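Long-range contacts in enoyl-CoA hydratase subunit I (PDB 2PBP), which probably catalyses the reversible addition of water to the double bond of enoyl-CoA thioesters, the hydration step of beta-oxidation: residues F4-A8 and E19-P23; L119-A125 and V177-P183; E199-L203 and R254-K258; E210-K214 and F226-N230. All blocks are in the same frame, centred on the assembly; numbering follows the deposited sequence.

Interaction 1. Residues F4-A8 and E19-P23; sequences FVSIA and ELARP
Ala8 and Glu19 pair through both of their backbone bonds. Ala8 N donates to Glu19 O at 2.9 Å, and Glu19 N donates to Ala8 O at 2.8 Å. The second bond is the straighter one, 170° at the hydrogen. Next along, Ile7 faces Leu20 as a non-hydrogen-bonded pair, and Ile7 CA lies 3.4 Å from Glu19 O, a bent CA-H...O contact. This is the open end of the beta hairpin formed by strands 7-12 and 15-20, at the edge of the main sheet of the crotonase fold. Beyond the paired strands, Ala21 N still donates to Ser6 O at 2.8 Å.

Arg22 can be followed outward from there. Its CB stays clear of Ser6. CG, anti to its own carbonyl carbon (chi1 -74°), is the first atom to touch it, with Arg22 CG 4.0 Å from Ser6 CB. CD passes Val5 O more loosely. Bends at chi2 and chi3 then turn the guanidinium so that Ser6 OG lies at its edge, near its plane. NH1 makes a weak bond to a water, which also donates to Ser6 OG at 2.8 Å. NH2 forms a salt bridge with Asp24.

On the Ile7 and Leu20 face, Ile7 CG2 meets Leu20 CD2 at 4.0 Å, and Met33 and Ile37 of helix 31-46 cover this pair. On the other face, the Glu19 chain runs extended beyond CG to a salt bridge with Arg58.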
loop_
_atom_site.group_PDB
_atom_site.type_symbol
_atom_site.label_atom_id
_atom_site.label_comp_id
_atom_site.label_asym_id
_atom_site.label_seq_id
_atom_site.Cartn_x
_atom_site.Cartn_y
_atom_site.Cartn_z
ATOM N N PHE A 4 34.424 11.347 -6.073
ATOM C CA PHE A 4 33.219 12.100 -6.524
ATOM C C PHE A 4 33.492 13.599 -6.545
ATOM O O PHE A 4 34.135 14.138 -5.644
ATOM C CB PHE A 4 32.035 11.803 -5.598
ATOM C CG PHE A 4 31.547 10.384 -5.676
ATOM C CD1 PHE A 4 30.917 9.911 -6.825
ATOM C CD2 PHE A 4 31.721 9.517 -4.602
ATOM C CE1 PHE A 4 30.468 8.593 -6.901
ATOM C CE2 PHE A 4 31.277 8.198 -4.671
ATOM C CZ PHE A 4 30.649 7.736 -5.822
ATOM N N VAL A 5 32.995 14.269 -7.577
ATOM C CA VAL A 5 33.194 15.703 -7.713
ATOM C C VAL A 5 31.883 16.480 -7.714
ATOM O O VAL A 5 31.891 17.710 -7.681
ATOM C CB VAL A 5 33.964 16.034 -9.010
ATOM C CG1 VAL A 5 35.365 15.456 -8.944
ATOM C CG2 VAL A 5 33.220 15.475 -10.216
ATOM N N SER A 6 30.759 15.768 -7.741
ATOM C CA SER A 6 29.453 16.420 -7.758
ATOM C C SER A 6 28.592 16.098 -6.539
ATOM O O SER A 6 27.541 16.705 -6.344
ATOM C CB SER A 6 28.693 16.040 -9.031
ATOM O OG SER A 6 29.435 16.397 -10.185
ATOM N N ILE A 7 29.030 15.139 -5.731
ATOM C CA ILE A 7 28.282 14.762 -4.536
ATOM C C ILE A 7 29.218 14.556 -3.355
ATOM O O ILE A 7 30.432 14.457 -3.527
ATOM C CB ILE A 7 27.462 13.458 -4.768
ATOM C CG1 ILE A 7 28.388 12.284 -5.100
ATOM C CG2 ILE A 7 26.470 13.663 -5.904
ATOM C CD1 ILE A 7 28.959 11.559 -3.893
ATOM N N ALA A 8 28.641 14.503 -2.159
ATOM C CA ALA A 8 29.400 14.287 -0.936
ATOM C C ALA A 8 28.649 13.258 -0.101
ATOM O O ALA A 8 27.482 13.459 0.238
ATOM C CB ALA A 8 29.541 15.590 -0.165
ATOM N N GLU A 19 24.704 13.822 -0.284
ATOM C CA GLU A 19 24.341 15.213 -0.492
ATOM C C GLU A 19 24.798 15.687 -1.863
ATOM O O GLU A 19 25.991 15.663 -2.166
ATOM C CB GLU A 19 24.975 16.080 0.606
ATOM C CG GLU A 19 24.901 17.578 0.361
ATOM C CD GLU A 19 25.608 18.380 1.444
ATOM O OE1 GLU A 19 26.595 17.867 2.015
ATOM O OE2 GLU A 19 25.188 19.526 1.712
ATOM N N LEU A 20 23.848 16.093 -2.703
ATOM C CA LEU A 20 24.203 16.605 -4.024
ATOM C C LEU A 20 24.991 17.871 -3.710
ATOM O O LEU A 20 24.517 18.729 -2.960
ATOM C CB LEU A 20 22.945 16.930 -4.835
ATOM C CG LEU A 20 21.923 15.790 -4.928
ATOM C CD1 LEU A 20 20.852 16.142 -5.952
ATOM C CD2 LEU A 20 22.623 14.500 -5.320
ATOM N N ALA A 21 26.187 17.987 -4.280
ATOM C CA ALA A 21 27.056 19.121 -3.989
ATOM C C ALA A 21 27.399 20.085 -5.123
ATOM O O ALA A 21 28.565 20.451 -5.295
ATOM C CB ALA A 21 28.342 18.610 -3.349
ATOM N N ARG A 22 26.396 20.498 -5.893
ATOM C CA ARG A 22 26.620 21.458 -6.969
ATOM C C ARG A 22 25.577 22.567 -6.879
ATOM O O ARG A 22 24.855 22.839 -7.838
ATOM C CB ARG A 22 26.559 20.774 -8.342
ATOM C CG ARG A 22 27.786 19.927 -8.675
ATOM C CD ARG A 22 29.075 20.759 -8.662
ATOM N NE ARG A 22 29.025 21.887 -9.592
ATOM C CZ ARG A 22 29.147 21.789 -10.915
ATOM N NH1 ARG A 22 29.336 20.609 -11.489
ATOM N NH2 ARG A 22 29.066 22.877 -11.668
ATOM N N PRO A 23 25.491 23.229 -5.712
ATOM C CA PRO A 23 24.528 24.312 -5.499
ATOM C C PRO A 23 24.714 25.470 -6.473
ATOM O O PRO A 23 23.777 26.216 -6.734
ATOM C CB PRO A 23 24.783 24.717 -4.048
ATOM C CG PRO A 23 26.242 24.432 -3.878
ATOM C CD PRO A 23 26.384 23.092 -4.546
HETATM O O HOH W 1 31.323 18.351 -10.713
HETATM O O HOH W 2 27.731 14.758 2.882
#

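Interaction 2. Residues L119-A125 and V177-P183; sequences LIVASSA and VNRVVSP
Ala122 links to Arg179 and Val181 by two backbone bonds. Ala122 N donates to Arg179 O at 2.9 Å and 174°. Val181 N donates to Ala122 O, also at 2.9 Å. Both donors sit almost on the line of the C=O bond they approach. One step earlier, Asn178 N donates to Ile120 O within the carbonyl plane.

The well-buried apolar part lies on the Ala122 face. Val177 CG1, anti to its backbone N (chi1 165°), reaches Ala122 CB at 4.0 Å. The other branch, Val177 CG2, meets Ile120 CG2 at 3.9 Å, the two side chains crossing at about a right angle. Phe128 of strand 127-129 touches both Ala122 and Val177. Strands 119-123 and 179-181 run parallel, 28° apart, and 179-181 is the outermost strand of the six-stranded sheet within this chain, as in the crotonase fold.

On the opposite face, Val121 and Arg179 lie side by side, with Val121 CG1 3.8 Å from Arg179 CG. Helix 186-198 covers Val121, and its Glu189 forms a salt bridge with Arg179 NH1.

The C-terminal end is more exposed at Ser124, Ala125 and Pro183, though Ser123 is buried. The apolar contact of Ala125 CB with Pro183 CG is slight, at 4.1 Å, while Ser123 OG stays 3.2 Å from Pro183 CG. Ser123 OG accepts from Ala125 N at 2.8 Å, an ST turn just after the strand.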
loop_
_atom_site.group_PDB
_atom_site.type_symbol
_atom_site.label_atom_id
_atom_site.label_comp_id
_atom_site.label_asym_id
_atom_site.label_seq_id
_atom_site.Cartn_x
_atom_site.Cartn_y
_atom_site.Cartn_z
ATOM N N LEU A 119 10.398 7.126 0.670
ATOM C CA LEU A 119 9.668 8.087 1.487
ATOM C C LEU A 119 10.252 9.450 1.184
ATOM O O LEU A 119 11.437 9.566 0.855
ATOM C CB LEU A 119 9.857 7.805 2.980
ATOM C CG LEU A 119 9.457 6.446 3.554
ATOM C CD1 LEU A 119 9.845 6.387 5.021
ATOM C CD2 LEU A 119 7.962 6.229 3.384
ATOM N N ILE A 120 9.428 10.484 1.306
ATOM C CA ILE A 120 9.897 11.840 1.054
ATOM C C ILE A 120 9.540 12.756 2.225
ATOM O O ILE A 120 8.375 12.876 2.590
ATOM C CB ILE A 120 9.268 12.436 -0.226
ATOM C CG1 ILE A 120 9.597 11.567 -1.443
ATOM C CG2 ILE A 120 9.770 13.861 -0.432
ATOM C CD1 ILE A 120 8.752 11.850 -2.683
ATOM N N VAL A 121 10.553 13.378 2.820
ATOM C CA VAL A 121 10.342 14.327 3.910
ATOM C C VAL A 121 10.697 15.647 3.249
ATOM O O VAL A 121 11.805 15.803 2.733
ATOM C CB VAL A 121 11.291 14.080 5.091
ATOM C CG1 VAL A 121 11.082 15.153 6.155
ATOM C CG2 VAL A 121 11.044 12.696 5.675
ATOM N N ALA A 122 9.765 16.595 3.255
ATOM C CA ALA A 122 10.012 17.864 2.591
ATOM C C ALA A 122 9.998 19.089 3.480
ATOM O O ALA A 122 9.309 19.141 4.498
ATOM C CB ALA A 122 9.005 18.052 1.454
ATOM N N SER A 123 10.784 20.074 3.064
ATOM C CA SER A 123 10.871 21.357 3.741
ATOM C C SER A 123 9.745 22.212 3.178
ATOM O O SER A 123 9.145 21.871 2.158
ATOM C CB SER A 123 12.211 22.031 3.432
ATOM O OG SER A 123 12.134 23.435 3.632
ATOM N N SER A 124 9.460 23.321 3.849
ATOM C CA SER A 124 8.436 24.238 3.380
ATOM C C SER A 124 9.009 24.984 2.176
ATOM O O SER A 124 8.287 25.624 1.419
ATOM C CB SER A 124 8.064 25.227 4.488
ATOM O OG SER A 124 7.471 24.569 5.592
ATOM N N ALA A 125 10.325 24.895 2.012
ATOM C CA ALA A 125 11.018 25.554 0.915
ATOM C C ALA A 125 10.931 24.717 -0.359
ATOM O O ALA A 125 11.375 25.145 -1.425
ATOM C CB ALA A 125 12.482 25.774 1.285
ATOM N N VAL A 177 4.304 13.213 -0.682
ATOM C CA VAL A 177 5.218 13.543 0.410
ATOM C C VAL A 177 4.658 12.998 1.723
ATOM O O VAL A 177 3.460 13.111 1.994
ATOM C CB VAL A 177 5.421 15.074 0.526
ATOM C CG1 VAL A 177 6.065 15.426 1.864
ATOM C CG2 VAL A 177 6.309 15.563 -0.619
ATOM N N ASN A 178 5.528 12.405 2.534
ATOM C CA ASN A 178 5.107 11.818 3.803
ATOM C C ASN A 178 4.894 12.843 4.917
ATOM O O ASN A 178 3.984 12.697 5.738
ATOM C CB ASN A 178 6.119 10.756 4.232
ATOM C CG ASN A 178 6.097 9.531 3.319
ATOM O OD1 ASN A 178 5.239 8.657 3.450
ATOM N ND2 ASN A 178 7.033 9.477 2.382
ATOM N N ARG A 179 5.732 13.873 4.952
ATOM C CA ARG A 179 5.600 14.917 5.961
ATOM C C ARG A 179 6.344 16.176 5.547
ATOM O O ARG A 179 7.309 16.123 4.778
ATOM C CB ARG A 179 6.120 14.437 7.319
ATOM C CG ARG A 179 7.628 14.315 7.411
ATOM C CD ARG A 179 8.065 13.983 8.831
ATOM N NE ARG A 179 7.539 14.935 9.807
ATOM C CZ ARG A 179 7.935 15.003 11.075
ATOM N NH1 ARG A 179 8.867 14.173 11.525
ATOM N NH2 ARG A 179 7.397 15.897 11.893
ATOM N N VAL A 180 5.887 17.310 6.067
ATOM C CA VAL A 180 6.485 18.600 5.761
ATOM C C VAL A 180 6.930 19.278 7.052
ATOM O O VAL A 180 6.198 19.286 8.043
ATOM C CB VAL A 180 5.471 19.517 5.042
ATOM C CG1 VAL A 180 6.114 20.849 4.701
ATOM C CG2 VAL A 180 4.950 18.827 3.787
ATOM N N VAL A 181 8.134 19.833 7.039
ATOM C CA VAL A 181 8.664 20.525 8.207
ATOM C C VAL A 181 9.392 21.789 7.776
ATOM O O VAL A 181 9.768 21.935 6.613
ATOM C CB VAL A 181 9.640 19.634 9.002
ATOM C CG1 VAL A 181 8.890 18.455 9.608
ATOM C CG2 VAL A 181 10.756 19.145 8.092
ATOM N N SER A 182 9.582 22.705 8.718
ATOM C CA SER A 182 10.268 23.955 8.431
ATOM C C SER A 182 11.690 23.656 7.956
ATOM O O SER A 182 12.292 22.659 8.355
ATOM C CB SER A 182 10.296 24.831 9.686
ATOM O OG SER A 182 10.754 26.137 9.385
ATOM N N PRO A 183 12.245 24.520 7.092
ATOM C CA PRO A 183 13.599 24.355 6.549
ATOM C C PRO A 183 14.696 23.971 7.539
ATOM O O PRO A 183 15.453 23.029 7.295
ATOM C CB PRO A 183 13.868 25.706 5.892
ATOM C CG PRO A 183 12.516 26.089 5.393
ATOM C CD PRO A 183 11.616 25.741 6.555
#

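Interaction 3. Residues E199-L203 and R254-K258; sequences EQPPL and RFQGK
The touching backbones run roughly the same way, 23° apart end to end, with Pro201 nearest Phe255 and Pro202 nearest Gly257. Phe255 is the main side chain. Its CG stands anti to the carbonyl carbon (chi1 -58°), which lays the ring alongside Pro201. Pro201 CG sits over the centre of one face of the Phe255 ring, 3.3 Å from the centroid and 11° off the normal. This is a CH-pi contact. Pro201 CD leans over the CE2 side of the same ring. Glu199 O approaches the ring from another direction, at its edge and in its plane, 3.4 Å from Phe255 CD2.

Pro202 packs farther along. Its CD touches Phe255 CB at 4.1 Å, and its CG lies 3.8 Å from Gly257 CA. Gly257 has a positive phi. Leu203 CD1 ends on the backbone of Lys258, the last residue.

Two waters join the polar parts. One donates to Glu199 O at 2.8 Å and accepts from Phe255 N. The other donates to Glu199 OE1 and accepts from Arg254 NH1 at 2.9 Å. Asp239 of helix 238-248 accepts from the backbone N of Gln256 and Gly257, while Gln200 bonds to Trp161 and Asn134 of the second subunit.

Pro201 is at the N-cap position of helix 202-217, so the C-terminal tail packs against the start of that helix. The direct contact is apolar and its polar links run through water. It therefore probably rests mainly on the fit of proline to aromatic ring, with the carboxylate and guanidinium joined through solvent.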
loop_
_atom_site.group_PDB
_atom_site.type_symbol
_atom_site.label_atom_id
_atom_site.label_comp_id
_atom_site.label_asym_id
_atom_site.label_seq_id
_atom_site.Cartn_x
_atom_site.Cartn_y
_atom_site.Cartn_z
ATOM N N GLU A 199 16.489 1.028 13.318
ATOM C CA GLU A 199 16.315 0.158 14.484
ATOM C C GLU A 199 15.369 -1.004 14.194
ATOM O O GLU A 199 15.219 -1.915 15.011
ATOM C CB GLU A 199 15.788 0.959 15.677
ATOM C CG GLU A 199 16.787 1.947 16.247
ATOM C CD GLU A 199 18.027 1.267 16.793
ATOM O OE1 GLU A 199 17.907 0.514 17.785
ATOM O OE2 GLU A 199 19.122 1.482 16.228
ATOM N N GLN A 200 14.725 -0.962 13.033
ATOM C CA GLN A 200 13.800 -2.015 12.625
ATOM C C GLN A 200 14.613 -3.158 12.011
ATOM O O GLN A 200 15.806 -2.997 11.750
ATOM C CB GLN A 200 12.808 -1.464 11.594
ATOM C CG GLN A 200 11.847 -0.416 12.152
ATOM C CD GLN A 200 10.939 -0.982 13.230
ATOM O OE1 GLN A 200 11.379 -1.263 14.344
ATOM N NE2 GLN A 200 9.666 -1.162 12.896
ATOM N N PRO A 201 13.984 -4.324 11.786
ATOM C CA PRO A 201 14.681 -5.478 11.198
ATOM C C PRO A 201 15.058 -5.170 9.750
ATOM O O PRO A 201 14.185 -4.988 8.913
ATOM C CB PRO A 201 13.638 -6.599 11.273
ATOM C CG PRO A 201 12.669 -6.136 12.329
ATOM C CD PRO A 201 12.583 -4.660 12.085
ATOM N N PRO A 202 16.365 -5.115 9.435
ATOM C CA PRO A 202 16.794 -4.816 8.061
ATOM C C PRO A 202 16.183 -5.726 6.989
ATOM O O PRO A 202 15.772 -5.251 5.924
ATOM C CB PRO A 202 18.316 -4.949 8.140
ATOM C CG PRO A 202 18.616 -4.534 9.558
ATOM C CD PRO A 202 17.526 -5.265 10.328
ATOM N N LEU A 203 16.123 -7.026 7.267
ATOM C CA LEU A 203 15.563 -7.977 6.308
ATOM C C LEU A 203 14.065 -7.743 6.135
ATOM O O LEU A 203 13.531 -7.865 5.030
ATOM C CB LEU A 203 15.824 -9.416 6.766
ATOM C CG LEU A 203 17.287 -9.862 6.712
ATOM C CD1 LEU A 203 17.489 -11.083 7.599
ATOM C CD2 LEU A 203 17.684 -10.158 5.269
ATOM N N ARG A 254 16.646 -6.341 19.467
ATOM C CA ARG A 254 17.950 -5.860 19.027
ATOM C C ARG A 254 18.286 -6.567 17.715
ATOM O O ARG A 254 19.010 -7.560 17.696
ATOM C CB ARG A 254 19.004 -6.178 20.096
ATOM C CG ARG A 254 18.653 -5.646 21.487
ATOM C CD ARG A 254 18.560 -4.124 21.496
ATOM N NE ARG A 254 18.089 -3.601 22.778
ATOM C CZ ARG A 254 17.950 -2.307 23.053
ATOM N NH1 ARG A 254 18.247 -1.394 22.136
ATOM N NH2 ARG A 254 17.513 -1.923 24.246
ATOM N N PHE A 255 17.746 -6.050 16.618
ATOM C CA PHE A 255 17.955 -6.653 15.306
ATOM C C PHE A 255 19.369 -6.470 14.769
ATOM O O PHE A 255 19.967 -5.403 14.914
ATOM C CB PHE A 255 16.921 -6.096 14.331
ATOM C CG PHE A 255 15.498 -6.334 14.772
ATOM C CD1 PHE A 255 15.006 -7.629 14.901
ATOM C CD2 PHE A 255 14.662 -5.266 15.084
ATOM C CE1 PHE A 255 13.697 -7.862 15.334
ATOM C CE2 PHE A 255 13.350 -5.486 15.520
ATOM C CZ PHE A 255 12.868 -6.787 15.644
ATOM N N GLN A 256 19.893 -7.519 14.138
ATOM C CA GLN A 256 21.249 -7.492 13.603
ATOM C C GLN A 256 21.336 -7.663 12.086
ATOM O O GLN A 256 22.428 -7.706 11.527
ATOM C CB GLN A 256 22.087 -8.574 14.294
ATOM C CG GLN A 256 22.115 -8.430 15.814
ATOM C CD GLN A 256 23.194 -9.272 16.470
ATOM O OE1 GLN A 256 24.373 -9.150 16.144
ATOM N NE2 GLN A 256 22.795 -10.125 17.407
ATOM N N GLY A 257 20.189 -7.765 11.422
ATOM C CA GLY A 257 20.192 -7.918 9.978
ATOM C C GLY A 257 20.611 -9.295 9.501
ATOM O O GLY A 257 21.249 -9.426 8.456
ATOM N N LYS A 258 20.256 -10.323 10.267
ATOM C CA LYS A 258 20.581 -11.702 9.914
ATOM C C LYS A 258 19.498 -12.628 10.457
ATOM O O LYS A 258 18.585 -12.119 11.143
ATOM C CB LYS A 258 21.943 -12.097 10.495
ATOM C CG LYS A 258 22.007 -12.064 12.013
ATOM C CD LYS A 258 23.421 -12.321 12.507
ATOM C CE LYS A 258 23.503 -12.274 14.024
ATOM N NZ LYS A 258 24.909 -12.416 14.500
HETATM O O HOH W 3 16.899 -3.144 16.810
HETATM O O HOH W 4 18.319 -1.728 19.219
#

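Interaction 4. Residues E210-K214 and F226-N230; sequences EAVQK and FERKN
Phe226 meets Lys214 with one ring face and Glu210 with its edge, and has the largest surface buried in this contact. Its CG is anti to the backbone N (chi1 -176°), which sends the ring across to the opposite helix. Lys214 runs over one face of that ring. Its CG sits 3.7 Å from Phe226 CD2. A bend at chi2 then brings Lys214 CE over the face, 3.7 Å from Phe226 CZ and offset toward the rim. CE thus makes a CH-pi contact. The ammonium of Lys214 lies farther off, with NZ 5.2 Å from the centroid of the Phe226 ring, so any cation-pi attraction is weak at most. At the ring edge, Glu210 CB lies 4.1 Å from Phe226 CE2.

Ala211 has the next largest buried surface. It sits where the backbones come nearest, Ala211 CA lying 5.4 Å from Glu227 CA. The small side chain suits this approach. It also packs on Thr144 of the second subunit.

One polar bond crosses the contact. Asn230 ND2 donates to Glu210 OE1 at 3.1 Å, and Glu210 OE1 accepts with the lone pair turned away from OE2. Carboxylate and amide planes are only 15° apart, but the oxygen is tilted 22° out of the amide plane. ND2 also donates to Leu207 O, so two acceptors hold this amide. Glu210 OE2 forms a salt bridge with Lys95.

The helix segments are nearly antiparallel, with axes 9.6 Å apart. Helices 202-217 and 220-234 form a helical hairpin in the C-terminal helical region of the crotonase fold, which here packs against the second subunit.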
loop_
_atom_site.group_PDB
_atom_site.type_symbol
_atom_site.label_atom_id
_atom_site.label_comp_id
_atom_site.label_asym_id
_atom_site.label_seq_id
_atom_site.Cartn_x
_atom_site.Cartn_y
_atom_site.Cartn_z
ATOM N N GLU A 210 10.289 -4.873 -1.200
ATOM C CA GLU A 210 10.192 -5.656 -2.429
ATOM C C GLU A 210 8.737 -5.994 -2.722
ATOM O O GLU A 210 8.287 -5.905 -3.865
ATOM C CB GLU A 210 10.970 -6.967 -2.323
ATOM C CG GLU A 210 12.462 -6.828 -2.163
ATOM C CD GLU A 210 13.155 -8.174 -2.246
ATOM O OE1 GLU A 210 12.609 -9.150 -1.688
ATOM O OE2 GLU A 210 14.238 -8.256 -2.862
ATOM N N ALA A 211 8.010 -6.396 -1.686
ATOM C CA ALA A 211 6.604 -6.751 -1.842
ATOM C C ALA A 211 5.798 -5.540 -2.303
ATOM O O ALA A 211 4.951 -5.650 -3.186
ATOM C CB ALA A 211 6.048 -7.287 -0.524
ATOM N N VAL A 212 6.067 -4.381 -1.707
ATOM C CA VAL A 212 5.356 -3.168 -2.083
ATOM C C VAL A 212 5.647 -2.801 -3.537
ATOM O O VAL A 212 4.765 -2.323 -4.249
ATOM C CB VAL A 212 5.736 -1.987 -1.158
ATOM C CG1 VAL A 212 5.166 -0.683 -1.704
ATOM C CG2 VAL A 212 5.199 -2.245 0.238
ATOM N N GLN A 213 6.880 -3.036 -3.981
ATOM C CA GLN A 213 7.253 -2.729 -5.357
ATOM C C GLN A 213 6.386 -3.559 -6.307
ATOM O O GLN A 213 5.950 -3.071 -7.347
ATOM C CB GLN A 213 8.731 -3.053 -5.617
ATOM C CG GLN A 213 9.735 -2.497 -4.606
ATOM C CD GLN A 213 9.617 -0.998 -4.376
ATOM O OE1 GLN A 213 8.828 -0.544 -3.543
ATOM N NE2 GLN A 213 10.405 -0.222 -5.114
ATOM N N LYS A 214 6.138 -4.814 -5.944
ATOM C CA LYS A 214 5.317 -5.695 -6.770
ATOM C C LYS A 214 3.849 -5.262 -6.718
ATOM O O LYS A 214 3.138 -5.340 -7.718
ATOM C CB LYS A 214 5.433 -7.149 -6.293
ATOM C CG LYS A 214 6.864 -7.647 -6.074
ATOM C CD LYS A 214 7.732 -7.469 -7.311
ATOM C CE LYS A 214 9.131 -8.035 -7.092
ATOM N NZ LYS A 214 10.048 -7.684 -8.212
ATOM N N PHE A 226 3.988 -13.637 -4.309
ATOM C CA PHE A 226 5.363 -13.206 -4.071
ATOM C C PHE A 226 5.517 -12.821 -2.601
ATOM O O PHE A 226 6.483 -13.198 -1.942
ATOM C CB PHE A 226 5.697 -12.002 -4.958
ATOM C CG PHE A 226 7.126 -11.543 -4.846
ATOM C CD1 PHE A 226 8.108 -12.062 -5.687
ATOM C CD2 PHE A 226 7.492 -10.607 -3.886
ATOM C CE1 PHE A 226 9.441 -11.650 -5.570
ATOM C CE2 PHE A 226 8.819 -10.191 -3.760
ATOM C CZ PHE A 226 9.794 -10.714 -4.602
ATOM N N GLU A 227 4.551 -12.061 -2.102
ATOM C CA GLU A 227 4.554 -11.602 -0.719
ATOM C C GLU A 227 4.792 -12.733 0.285
ATOM O O GLU A 227 5.664 -12.629 1.155
ATOM C CB GLU A 227 3.220 -10.920 -0.421
ATOM C CG GLU A 227 3.071 -10.378 0.987
ATOM C CD GLU A 227 1.628 -10.029 1.284
ATOM O OE1 GLU A 227 0.794 -10.955 1.245
ATOM O OE2 GLU A 227 1.323 -8.844 1.546
ATOM N N ARG A 228 4.027 -13.814 0.166
ATOM C CA ARG A 228 4.168 -14.930 1.098
ATOM C C ARG A 228 5.522 -15.635 1.023
ATOM O O ARG A 228 5.967 -16.224 2.011
ATOM C CB ARG A 228 3.019 -15.934 0.914
ATOM C CG ARG A 228 2.972 -16.646 -0.425
ATOM C CD ARG A 228 1.620 -17.325 -0.628
ATOM N NE ARG A 228 0.532 -16.351 -0.633
ATOM C CZ ARG A 228 -0.733 -16.627 -0.939
ATOM N NH1 ARG A 228 -1.089 -17.863 -1.272
ATOM N NH2 ARG A 228 -1.646 -15.663 -0.907
ATOM N N LYS A 229 6.180 -15.587 -0.135
ATOM C CA LYS A 229 7.495 -16.208 -0.262
ATOM C C LYS A 229 8.470 -15.431 0.622
ATOM O O LYS A 229 9.321 -16.020 1.295
ATOM C CB LYS A 229 7.976 -16.195 -1.721
ATOM C CG LYS A 229 7.275 -17.214 -2.607
ATOM C CD LYS A 229 7.603 -18.639 -2.168
ATOM C CE LYS A 229 6.812 -19.664 -2.963
ATOM N NZ LYS A 229 7.278 -21.049 -2.706
ATOM N N ASN A 230 8.347 -14.105 0.618
ATOM C CA ASN A 230 9.205 -13.272 1.454
ATOM C C ASN A 230 8.858 -13.520 2.921
ATOM O O ASN A 230 9.735 -13.501 3.783
ATOM C CB ASN A 230 9.053 -11.786 1.096
ATOM C CG ASN A 230 10.005 -11.358 -0.017
ATOM O OD1 ASN A 230 10.776 -12.172 -0.528
ATOM N ND2 ASN A 230 9.961 -10.079 -0.391
#

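How the interactions relate
Interactions 1 and 2 belong to the same six-stranded sheet, at its two outermost strand pairs within the chain. Their centres lie about 21 Å apart. Interactions 3 and 4 lie in the C-terminal helical part and share helix 202-217, the first at its start and the second further along. Their centres are about 18 Å apart, and interaction 4 is nested within the loop closed by interaction 3. Interactions 1 and 4 are the farthest apart, about 34 Å between centres, on opposite sides of the chain's centre. Interactions 2, 3 and 4 touch the second subunit, whereas interaction 1 touches no other chain of the assembly. No ligand marks an active site at any of the four.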